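Local coordinates for cycloalternan-forming enzyme (Listeria monocytogenes serovar 1/2a, PDB 5F7U), which belongs to glycoside hydrolase family 31, multidomain proteins built round a TIM barrel, and binds glycans and magnesium ions, at residues A[30-35]-A[113-118]. The protein carries 1 engineered substitution. Residues are numbered along the deposited sequence; the frame is centred on the assembly and turned at random.
Sequences PKAGED and FYVTDW
Pro30 lays its ring over one face of Phe113, the two side chains crossing at about a right angle; CG stands 4.0 Å from the ring centroid, a CH-pi contact suited to the compact, rigid pyrrolidine ring of proline. Lys31 runs along the other segment: its CB lies 3.6 Å from Thr116 O, CG packs 3.6 Å from Thr116 OG1, and after the extended middle of the chain CE comes obliquely to Trp118 NE1, 4.2 Å away; a bend at chi4 (71°) then turns NZ away from the indole, toward the side of Glu34. The backbones form a single beta bridge, Lys31 with Thr116. Ala32 N gives Thr116 O a 2.8 Å hydrogen bond, whereas Thr116 N reaches Pro30 O only weakly; a water donates to both Pro30 O and Tyr114 O. The bridge fastens the loop before strand 36-43, in the N-terminal E-set-like region, to a break in the long strand 106-129. A type II turn from Lys31 to Glu34 follows, with Gly33 accepting the positive phi (77°), and Glu34 OE1 takes the Lys31 N-H from above its carboxylate plane. Branched Val115 sets CG1 against the turn's first peptide, 3.5 Å from Ala32 N.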
loop_
_atom_site.group_PDB
_atom_site.type_symbol
_atom_site.label_atom_id
_atom_site.label_comp_id
_atom_site.label_asym_id
_atom_site.label_seq_id
_atom_site.Cartn_x
_atom_site.Cartn_y
_atom_site.Cartn_z
ATOM N N PRO A 30 24.141 27.076 -8.554
ATOM C CA PRO A 30 25.497 26.755 -9.023
ATOM C C PRO A 30 26.442 26.360 -7.891
ATOM O O PRO A 30 26.464 27.001 -6.825
ATOM C CB PRO A 30 25.964 28.063 -9.666
ATOM C CG PRO A 30 24.682 28.740 -10.081
ATOM C CD PRO A 30 23.760 28.455 -8.922
ATOM N N LYS A 31 27.195 25.293 -8.143
ATOM C CA LYS A 31 28.282 24.868 -7.286
ATOM C C LYS A 31 29.594 25.377 -7.872
ATOM O O LYS A 31 29.643 25.804 -9.034
ATOM C CB LYS A 31 28.313 23.345 -7.181
ATOM C CG LYS A 31 27.104 22.731 -6.482
ATOM C CD LYS A 31 27.287 21.219 -6.451
ATOM C CE LYS A 31 25.991 20.457 -6.319
ATOM N NZ LYS A 31 25.169 20.522 -7.566
ATOM N N ALA A 32 30.658 25.314 -7.073
ATOM C CA ALA A 32 32.006 25.690 -7.516
ATOM C C ALA A 32 32.384 25.017 -8.847
ATOM O O ALA A 32 32.134 23.816 -9.047
ATOM C CB ALA A 32 33.020 25.331 -6.435
ATOM N N GLY A 33 32.971 25.798 -9.749
ATOM C CA GLY A 33 33.459 25.284 -11.035
ATOM C C GLY A 33 32.412 25.009 -12.102
ATOM O O GLY A 33 32.756 24.549 -13.190
ATOM N N GLU A 34 31.145 25.287 -11.810
ATOM C CA GLU A 34 30.056 25.094 -12.780
ATOM C C GLU A 34 29.782 26.352 -13.590
ATOM O O GLU A 34 29.544 27.427 -13.039
ATOM C CB GLU A 34 28.764 24.614 -12.097
ATOM C CG GLU A 34 28.941 23.277 -11.390
ATOM C CD GLU A 34 27.657 22.743 -10.782
ATOM O OE1 GLU A 34 26.790 23.555 -10.374
ATOM O OE2 GLU A 34 27.535 21.501 -10.664
ATOM N N ASP A 35 29.805 26.205 -14.908
ATOM C CA ASP A 35 29.446 27.299 -15.794
ATOM C C ASP A 35 27.969 27.687 -15.632
ATOM O O ASP A 35 27.096 26.822 -15.633
ATOM C CB ASP A 35 29.747 26.922 -17.245
ATOM C CG ASP A 35 29.446 28.042 -18.188
ATOM O OD1 ASP A 35 29.934 29.163 -17.917
ATOM O OD2 ASP A 35 28.736 27.814 -19.193
ATOM N N PHE A 113 22.650 34.474 -6.117
ATOM C CA PHE A 113 22.981 33.089 -5.751
ATOM C C PHE A 113 24.317 33.026 -5.043
ATOM O O PHE A 113 25.172 33.908 -5.231
ATOM C CB PHE A 113 22.901 32.102 -6.947
ATOM C CG PHE A 113 23.883 32.371 -8.080
ATOM C CD1 PHE A 113 25.174 31.822 -8.078
ATOM C CD2 PHE A 113 23.484 33.122 -9.193
ATOM C CE1 PHE A 113 26.045 32.042 -9.148
ATOM C CE2 PHE A 113 24.342 33.343 -10.273
ATOM C CZ PHE A 113 25.632 32.805 -10.251
ATOM N N TYR A 114 24.465 32.005 -4.202
ATOM C CA TYR A 114 25.678 31.802 -3.422
ATOM C C TYR A 114 26.306 30.489 -3.867
ATOM O O TYR A 114 25.656 29.443 -3.844
ATOM C CB TYR A 114 25.373 31.760 -1.925
ATOM C CG TYR A 114 24.579 32.945 -1.427
ATOM C CD1 TYR A 114 25.223 34.107 -0.970
ATOM C CD2 TYR A 114 23.168 32.901 -1.389
ATOM C CE1 TYR A 114 24.481 35.194 -0.515
ATOM C CE2 TYR A 114 22.433 33.982 -0.928
ATOM C CZ TYR A 114 23.093 35.117 -0.491
ATOM O OH TYR A 114 22.347 36.185 -0.025
ATOM N N VAL A 115 27.565 30.549 -4.259
ATOM C CA VAL A 115 28.222 29.408 -4.875
ATOM C C VAL A 115 28.745 28.468 -3.788
ATOM O O VAL A 115 29.461 28.879 -2.870
ATOM C CB VAL A 115 29.314 29.870 -5.857
ATOM C CG1 VAL A 115 30.021 28.675 -6.476
ATOM C CG2 VAL A 115 28.680 30.738 -6.948
ATOM N N THR A 116 28.370 27.202 -3.917
ATOM C CA THR A 116 28.560 26.222 -2.860
ATOM C C THR A 116 29.566 25.128 -3.223
ATOM O O THR A 116 29.916 24.943 -4.395
ATOM C CB THR A 116 27.211 25.546 -2.551
ATOM O OG1 THR A 116 26.672 25.022 -3.775
ATOM C CG2 THR A 116 26.215 26.558 -1.953
ATOM N N ASP A 117 30.034 24.417 -2.199
ATOM C CA ASP A 117 30.737 23.157 -2.387
ATOM C C ASP A 117 30.498 22.271 -1.179
ATOM O O ASP A 117 30.042 22.745 -0.132
ATOM C CB ASP A 117 32.252 23.374 -2.642
ATOM C CG ASP A 117 32.879 22.260 -3.495
ATOM O OD1 ASP A 117 32.286 21.172 -3.675
ATOM O OD2 ASP A 117 34.003 22.480 -3.994
ATOM N N TRP A 118 30.773 20.979 -1.346
ATOM C CA TRP A 118 30.582 19.994 -0.281
ATOM C C TRP A 118 31.624 20.098 0.822
ATOM O O TRP A 118 32.818 20.289 0.556
ATOM C CB TRP A 118 30.547 18.574 -0.877
ATOM C CG TRP A 118 29.284 18.331 -1.648
ATOM C CD1 TRP A 118 29.112 18.414 -3.006
ATOM C CD2 TRP A 118 28.010 18.014 -1.099
ATOM N NE1 TRP A 118 27.794 18.152 -3.333
ATOM C CE2 TRP A 118 27.093 17.924 -2.181
ATOM C CE3 TRP A 118 27.539 17.828 0.214
ATOM C CZ2 TRP A 118 25.741 17.612 -1.997
ATOM C CZ3 TRP A 118 26.177 17.530 0.407
ATOM C CH2 TRP A 118 25.297 17.419 -0.706
HETATM O O HOH W 1 24.196 27.666 -5.321
#